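Local coordinates for protein lactate dehydrogenase (PDB 6CT6) that probably interconverts pyruvate and lactate with NADH as cofactor, as a lactate dehydrogenase, and is captured here with NADH and the pyruvate analogue oxamate, at residues B[157-160]-B[161-164]; B[220-223]-B[224-228]; B[230-233]-B[234-237]. All blocks are in the same frame, centred on the assembly; numbering follows the deposited sequence.

Contact 1 of 3, residues B[157-160]-B[161-164]; sequences GMLD and SSRL. With OXM (oxamic acid), chain F.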
loop_
_atom_site.group_PDB
_atom_site.type_symbol
_atom_site.label_atom_id
_atom_site.label_comp_id
_atom_site.label_asym_id
_atom_site.label_seq_id
_atom_site.Cartn_x
_atom_site.Cartn_y
_atom_site.Cartn_z
ATOM N N GLY B 157 -16.529 11.458 -1.685
ATOM C CA GLY B 157 -17.284 11.194 -2.902
ATOM C C GLY B 157 -16.492 10.419 -3.940
ATOM O O GLY B 157 -17.041 9.569 -4.645
ATOM N N MET B 158 -15.194 10.707 -4.058
ATOM C CA MET B 158 -14.366 9.971 -5.010
ATOM C C MET B 158 -14.376 8.479 -4.702
ATOM O O MET B 158 -14.465 7.651 -5.616
ATOM C CB MET B 158 -12.937 10.515 -4.998
ATOM C CG MET B 158 -11.992 9.814 -5.972
ATOM S SD MET B 158 -12.544 9.965 -7.683
ATOM C CE MET B 158 -11.145 9.267 -8.561
ATOM N N LEU B 159 -14.292 8.120 -3.419
ATOM C CA LEU B 159 -14.335 6.716 -3.026
ATOM C C LEU B 159 -15.717 6.120 -3.262
ATOM O O LEU B 159 -15.850 5.047 -3.860
ATOM C CB LEU B 159 -13.943 6.575 -1.556
ATOM C CG LEU B 159 -14.178 5.202 -0.916
ATOM C CD1 LEU B 159 -13.220 4.164 -1.474
ATOM C CD2 LEU B 159 -14.055 5.302 0.586
ATOM N N ASP B 160 -16.760 6.787 -2.763
ATOM C CA ASP B 160 -18.116 6.290 -2.969
ATOM C C ASP B 160 -18.437 6.185 -4.455
ATOM O O ASP B 160 -19.025 5.192 -4.905
ATOM C CB ASP B 160 -19.117 7.203 -2.258
ATOM C CG ASP B 160 -18.975 7.163 -0.745
ATOM O OD1 ASP B 160 -18.741 6.063 -0.203
ATOM O OD2 ASP B 160 -19.090 8.228 -0.100
ATOM N N SER B 161 -18.050 7.199 -5.235
ATOM C CA SER B 161 -18.285 7.165 -6.676
ATOM C C SER B 161 -17.524 6.024 -7.341
ATOM O O SER B 161 -18.033 5.393 -8.277
ATOM C CB SER B 161 -17.887 8.500 -7.301
ATOM O OG SER B 161 -18.679 9.560 -6.792
ATOM N N SER B 162 -16.299 5.745 -6.880
ATOM C CA SER B 162 -15.515 4.678 -7.492
ATOM C C SER B 162 -16.174 3.323 -7.295
ATOM O O SER B 162 -16.030 2.433 -8.141
ATOM C CB SER B 162 -14.099 4.654 -6.918
ATOM O OG SER B 162 -14.082 4.063 -5.627
ATOM N N ARG B 163 -16.901 3.150 -6.191
ATOM C CA ARG B 163 -17.578 1.885 -5.933
ATOM C C ARG B 163 -18.804 1.733 -6.825
ATOM O O ARG B 163 -19.033 0.666 -7.408
ATOM C CB ARG B 163 -17.949 1.808 -4.451
ATOM C CG ARG B 163 -16.725 1.836 -3.541
ATOM C CD ARG B 163 -17.069 2.116 -2.093
ATOM N NE ARG B 163 -15.973 1.743 -1.198
ATOM C CZ ARG B 163 -15.887 2.105 0.079
ATOM N NH1 ARG B 163 -16.827 2.863 0.627
ATOM N NH2 ARG B 163 -14.854 1.713 0.812
ATOM N N LEU B 164 -19.608 2.792 -6.942
ATOM C CA LEU B 164 -20.685 2.808 -7.924
ATOM C C LEU B 164 -20.159 2.480 -9.315
ATOM O O LEU B 164 -20.720 1.637 -10.024
ATOM C CB LEU B 164 -21.371 4.176 -7.922
ATOM C CG LEU B 164 -22.376 4.429 -9.049
ATOM C CD1 LEU B 164 -23.511 3.413 -9.010
ATOM C CD2 LEU B 164 -22.918 5.847 -8.961
HETATM C C1 OXM F . -15.511 4.054 5.508
HETATM N N1 OXM F . -15.261 3.053 6.535
HETATM O O1 OXM F . -15.627 5.199 5.809
HETATM C C2 OXM F . -15.630 3.637 4.040
HETATM O O2 OXM F . -16.593 4.048 3.343
HETATM O O3 OXM F . -14.763 2.887 3.521
HETATM O O HOH W 1 -19.493 3.770 -0.266
#
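The branched end of Leu159 covers one face of the Arg163 guanidinium, one turn further along the helix: its CG sits over the centre of the planar group, 3.7 Å from Arg163 CZ, while CD1 lies toward NE and CD2 lies over the gap between NH1 and NH2. A branched aliphatic chain suits this place because it covers a face without competing for the N-H groups, which point outward in the plane. Arg163 CG is anti to the carbonyl carbon (chi1 -62°), and the chain then runs extended to NE, carrying the head to oxamate. There NH1 gives a bond of 3.0 Å to OXM O2 and NH2 another of 3.0 Å to OXM O3, both nearly straight at 168°. This paired grip on a carboxylate from the second turn of helix 157-172 is the substrate-anchoring arrangement known from lactate dehydrogenases; Arg100, Asn132 and His187 are also hydrogen-bonded to oxamate. Asp160 stands obliquely to the arginine, its carboxylate plane turned 49° from the guanidinium, and the salt bridge from OD1 to Arg163 NH1 is long, 3.8 Å. Its firmer partner is His187, whose ND1 is hydrogen-bonded to OD2, so the second-shell aspartate helps to place a residue that itself touches oxamate. The two serines turn back onto the helix. Ser161 OG donates to Gly157 O at 2.7 Å from above the carbonyl plane, on the opposite face from the Ser161 N bond, and Ser162 OG donates a hydrogen bond to Leu159 O at 2.7 Å.

Contact 2 of 3, residues B[220-223]-B[224-228]; sequences NNIY and NKTKQ. With GLC (alpha-D-glucopyranose), chain E.
Tyr223 and Lys227 are one turn apart on helix 216-237, in the alpha/beta C-terminal domain, where an aromatic face is presented to a bound glucose. Tyr223 CG is anti to the backbone N (chi1 177°), which swings the ring out beside the helix; GLC O5 sits 3.7 Å above the ring plane over its centre, and Tyr223 CZ is 3.7 Å from GLC C1. A flat aromatic face suits a sugar ring, which can lie over it. At the ring's edge, close to its plane, Asn224 OD1 approaches CD2. Lys227 bends at chi3 and chi4, curling its methylenes past the tyrosine at an oblique slant, CD 3.9 Å from Tyr223 CE2, and NZ is hydrogen-bonded to Met191 O. Asn221 and Lys225 run side by side on the exposed flank, their polar ends suited to water. On the buried flank, where Thr226 meets Met167 and Pro193, a hydroxyl can be afforded because a backbone carbonyl of the same helix accepts its hydrogen bond. Thr226 OG1 is anti to the carbonyl carbon (chi1 -61°) and donates to Ile222 O at 2.7 Å, from the opposite face of that carbonyl to Thr226 N, which bonds to the same oxygen at 2.9 Å.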
loop_
_atom_site.group_PDB
_atom_site.type_symbol
_atom_site.label_atom_id
_atom_site.label_comp_id
_atom_site.label_asym_id
_atom_site.label_seq_id
_atom_site.Cartn_x
_atom_site.Cartn_y
_atom_site.Cartn_z
ATOM N N ASN B 220 -31.088 -1.214 -9.148
ATOM C CA ASN B 220 -31.490 -1.050 -7.755
ATOM C C ASN B 220 -30.504 -1.725 -6.812
ATOM O O ASN B 220 -30.198 -1.192 -5.739
ATOM C CB ASN B 220 -32.895 -1.606 -7.533
ATOM C CG ASN B 220 -33.279 -1.630 -6.068
ATOM O OD1 ASN B 220 -33.701 -0.619 -5.510
ATOM N ND2 ASN B 220 -33.122 -2.788 -5.432
ATOM N N ASN B 221 -30.001 -2.900 -7.192
ATOM C CA ASN B 221 -29.049 -3.603 -6.339
ATOM C C ASN B 221 -27.757 -2.811 -6.194
ATOM O O ASN B 221 -27.179 -2.742 -5.101
ATOM C CB ASN B 221 -28.769 -4.991 -6.912
ATOM C CG ASN B 221 -28.067 -5.899 -5.923
ATOM O OD1 ASN B 221 -28.165 -5.714 -4.710
ATOM N ND2 ASN B 221 -27.354 -6.893 -6.440
ATOM N N ILE B 222 -27.296 -2.193 -7.284
ATOM C CA ILE B 222 -26.059 -1.420 -7.249
ATOM C C ILE B 222 -26.232 -0.176 -6.390
ATOM O O ILE B 222 -25.318 0.217 -5.653
ATOM C CB ILE B 222 -25.623 -1.071 -8.685
ATOM C CG1 ILE B 222 -25.114 -2.332 -9.393
ATOM C CG2 ILE B 222 -24.566 0.042 -8.685
ATOM C CD1 ILE B 222 -24.878 -2.159 -10.878
ATOM N N TYR B 223 -27.395 0.472 -6.482
ATOM C CA TYR B 223 -27.696 1.605 -5.614
ATOM C C TYR B 223 -27.548 1.216 -4.149
ATOM O O TYR B 223 -26.928 1.940 -3.360
ATOM C CB TYR B 223 -29.110 2.101 -5.912
ATOM C CG TYR B 223 -29.607 3.234 -5.039
ATOM C CD1 TYR B 223 -29.377 4.557 -5.386
ATOM C CD2 TYR B 223 -30.336 2.978 -3.885
ATOM C CE1 TYR B 223 -29.843 5.596 -4.600
ATOM C CE2 TYR B 223 -30.805 4.008 -3.091
ATOM C CZ TYR B 223 -30.557 5.317 -3.455
ATOM O OH TYR B 223 -31.019 6.350 -2.673
ATOM N N ASN B 224 -28.095 0.060 -3.772
ATOM C CA ASN B 224 -27.999 -0.402 -2.391
ATOM C C ASN B 224 -26.574 -0.820 -2.053
ATOM O O ASN B 224 -26.045 -0.458 -0.994
ATOM C CB ASN B 224 -28.961 -1.569 -2.164
ATOM C CG ASN B 224 -30.413 -1.155 -2.266
ATOM O OD1 ASN B 224 -30.785 -0.055 -1.858
ATOM N ND2 ASN B 224 -31.243 -2.034 -2.817
ATOM N N LYS B 225 -25.939 -1.594 -2.935
ATOM C CA LYS B 225 -24.597 -2.082 -2.644
ATOM C C LYS B 225 -23.601 -0.938 -2.506
ATOM O O LYS B 225 -22.646 -1.042 -1.726
ATOM C CB LYS B 225 -24.156 -3.074 -3.722
ATOM C CG LYS B 225 -24.734 -4.483 -3.539
ATOM C CD LYS B 225 -24.182 -5.142 -2.270
ATOM C CE LYS B 225 -24.862 -6.460 -1.919
ATOM N NZ LYS B 225 -24.502 -6.875 -0.532
ATOM N N THR B 226 -23.813 0.166 -3.225
ATOM C CA THR B 226 -22.936 1.325 -3.075
ATOM C C THR B 226 -22.995 1.876 -1.655
ATOM O O THR B 226 -21.959 2.156 -1.041
ATOM C CB THR B 226 -23.318 2.408 -4.088
ATOM O OG1 THR B 226 -23.158 1.899 -5.419
ATOM C CG2 THR B 226 -22.447 3.652 -3.912
ATOM N N LYS B 227 -24.205 2.052 -1.120
ATOM C CA LYS B 227 -24.342 2.562 0.240
ATOM C C LYS B 227 -23.759 1.594 1.262
ATOM O O LYS B 227 -23.301 2.018 2.330
ATOM C CB LYS B 227 -25.817 2.835 0.553
ATOM C CG LYS B 227 -26.491 3.828 -0.390
ATOM C CD LYS B 227 -28.010 3.691 -0.364
ATOM C CE LYS B 227 -28.619 4.268 0.904
ATOM N NZ LYS B 227 -29.188 5.625 0.677
ATOM N N GLN B 228 -23.758 0.298 0.953
ATOM C CA GLN B 228 -23.329 -0.735 1.890
ATOM C C GLN B 228 -21.849 -1.084 1.784
ATOM O O GLN B 228 -21.337 -1.799 2.655
ATOM C CB GLN B 228 -24.147 -2.014 1.666
ATOM C CG GLN B 228 -25.631 -1.864 1.952
ATOM C CD GLN B 228 -26.467 -2.925 1.263
ATOM O OE1 GLN B 228 -25.950 -3.947 0.810
ATOM N NE2 GLN B 228 -27.768 -2.679 1.170
HETATM C C1 GLC E . -33.526 5.657 -5.709
HETATM C C2 GLC E . -32.937 6.310 -7.009
HETATM C C3 GLC E . -33.354 5.506 -8.259
HETATM C C4 GLC E . -32.911 4.090 -8.008
HETATM C C5 GLC E . -33.843 3.565 -6.935
HETATM C C6 GLC E . -33.522 2.063 -6.822
HETATM O O1 GLC E . -34.821 6.144 -5.492
HETATM O O2 GLC E . -33.406 7.624 -7.154
HETATM O O3 GLC E . -32.661 5.990 -9.375
HETATM O O4 GLC E . -33.115 3.329 -9.169
HETATM O O5 GLC E . -33.527 4.208 -5.713
HETATM O O6 GLC E . -32.139 1.935 -6.632
#

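Contact 3 of 3, residues B[230-233]-B[234-237]; sequences GGDI and VRLL
Asp232 and Arg235 lie side by side on the helix surface and point the same way, joined by a salt bridge in which Arg235 NH2 donates to Asp232 OD1 at 3.0 Å. The acceptor lies near the guanidinium plane, but the donor comes from above the carboxylate, the two planes standing 76° apart. Arg235 reaches this position by bending at chi3 (51°), which folds the head back toward the preceding turn. A water completes a bridge beside it, accepting from Arg235 NE at 2.6 Å and donating to Asp232 OD1. Further out, Lys225 NZ makes a long, weak ion pair with Asp232 OD2.

Another flank of the helix is apolar: Ile233 CG2 packs on Leu237 CD1 at 3.6 Å, and Ile233 and Leu237 also meet Met51 and Lys49 of the second subunit, respectively. Bonds from Val234 N to Gly230 O and from Leu237 N to Ile233 O continue the helix after a kink where the N atoms of Gly230 and Gly231 lack bonds to the turn before. Gly230 touches oxamate, and its lack of a side chain probably lets the helix backbone come close to the ligand. Val234 CG2 rests 3.4 Å from Gly230 O, while the valine also meets Trp98 and Ser241. Joined directly and through a water, the opposite charges of Asp232 and Arg235 probably offset each other locally at this partly exposed surface.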
loop_
_atom_site.group_PDB
_atom_site.type_symbol
_atom_site.label_atom_id
_atom_site.label_comp_id
_atom_site.label_asym_id
_atom_site.label_seq_id
_atom_site.Cartn_x
_atom_site.Cartn_y
_atom_site.Cartn_z
ATOM N N GLY B 230 -18.899 0.235 2.304
ATOM C CA GLY B 230 -17.991 0.472 3.414
ATOM C C GLY B 230 -18.197 -0.520 4.540
ATOM O O GLY B 230 -17.244 -1.132 5.030
ATOM N N GLY B 231 -19.451 -0.703 4.957
ATOM C CA GLY B 231 -19.743 -1.680 5.991
ATOM C C GLY B 231 -19.440 -3.099 5.551
ATOM O O GLY B 231 -19.001 -3.925 6.354
ATOM N N ASP B 232 -19.673 -3.402 4.271
ATOM C CA ASP B 232 -19.338 -4.726 3.755
ATOM C C ASP B 232 -17.854 -5.019 3.921
ATOM O O ASP B 232 -17.471 -6.141 4.272
ATOM C CB ASP B 232 -19.737 -4.840 2.281
ATOM C CG ASP B 232 -21.230 -5.020 2.090
ATOM O OD1 ASP B 232 -21.908 -5.438 3.052
ATOM O OD2 ASP B 232 -21.725 -4.754 0.975
ATOM N N ILE B 233 -17.004 -4.021 3.677
ATOM C CA ILE B 233 -15.565 -4.219 3.817
ATOM C C ILE B 233 -15.195 -4.384 5.286
ATOM O O ILE B 233 -14.387 -5.249 5.642
ATOM C CB ILE B 233 -14.804 -3.050 3.161
ATOM C CG1 ILE B 233 -14.980 -3.098 1.637
ATOM C CG2 ILE B 233 -13.321 -3.089 3.531
ATOM C CD1 ILE B 233 -14.413 -1.893 0.896
ATOM N N VAL B 234 -15.770 -3.553 6.157
ATOM C CA VAL B 234 -15.536 -3.679 7.596
ATOM C C VAL B 234 -15.828 -5.102 8.055
ATOM O O VAL B 234 -15.057 -5.704 8.811
ATOM C CB VAL B 234 -16.391 -2.651 8.362
ATOM C CG1 VAL B 234 -16.443 -2.975 9.857
ATOM C CG2 VAL B 234 -15.852 -1.248 8.141
ATOM N N ARG B 235 -16.954 -5.656 7.605
ATOM C CA ARG B 235 -17.363 -6.981 8.061
ATOM C C ARG B 235 -16.375 -8.052 7.617
ATOM O O ARG B 235 -16.050 -8.966 8.383
ATOM C CB ARG B 235 -18.765 -7.296 7.538
ATOM C CG ARG B 235 -19.170 -8.755 7.664
ATOM C CD ARG B 235 -20.638 -8.943 7.335
ATOM N NE ARG B 235 -20.990 -8.327 6.058
ATOM C CZ ARG B 235 -20.786 -8.887 4.869
ATOM N NH1 ARG B 235 -20.223 -10.088 4.778
ATOM N NH2 ARG B 235 -21.140 -8.246 3.766
ATOM N N LEU B 236 -15.886 -7.958 6.380
ATOM C CA LEU B 236 -14.996 -8.980 5.841
ATOM C C LEU B 236 -13.596 -8.876 6.432
ATOM O O LEU B 236 -12.965 -9.898 6.728
ATOM C CB LEU B 236 -14.938 -8.863 4.317
ATOM C CG LEU B 236 -16.246 -9.141 3.577
ATOM C CD1 LEU B 236 -16.153 -8.675 2.134
ATOM C CD2 LEU B 236 -16.576 -10.621 3.643
ATOM N N LEU B 237 -13.092 -7.651 6.603
ATOM C CA LEU B 237 -11.765 -7.469 7.176
ATOM C C LEU B 237 -11.688 -7.997 8.600
ATOM O O LEU B 237 -10.638 -8.499 9.020
ATOM C CB LEU B 237 -11.383 -5.991 7.152
ATOM C CG LEU B 237 -11.020 -5.379 5.798
ATOM C CD1 LEU B 237 -10.778 -3.891 5.971
ATOM C CD2 LEU B 237 -9.794 -6.053 5.200
HETATM O O HOH W 2 -22.239 -6.077 6.072
#

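In the fold
All three contacts belong to the alpha/beta C-terminal domain and follow one another in series along the chain. Contact 1 opens helix 157-172; contacts 2 and 3 share helix 216-237, their centres about 14 Å apart. The two helices pack together, so contact 1 lies about 12 Å from contact 2 and about 16 Å from contact 3, centre to centre. Leu164 CD1 meets Ile222 CG2 at 3.5 Å, and Arg163 NH2 meets Ile233 CD1 at 3.6 Å. Helix 216-237 runs from the glucose site at 220-223 to the oxamate pocket, which contacts 1 and 3 both line. Those two also touch the second subunit, placing the pocket close to the interface with the second subunit.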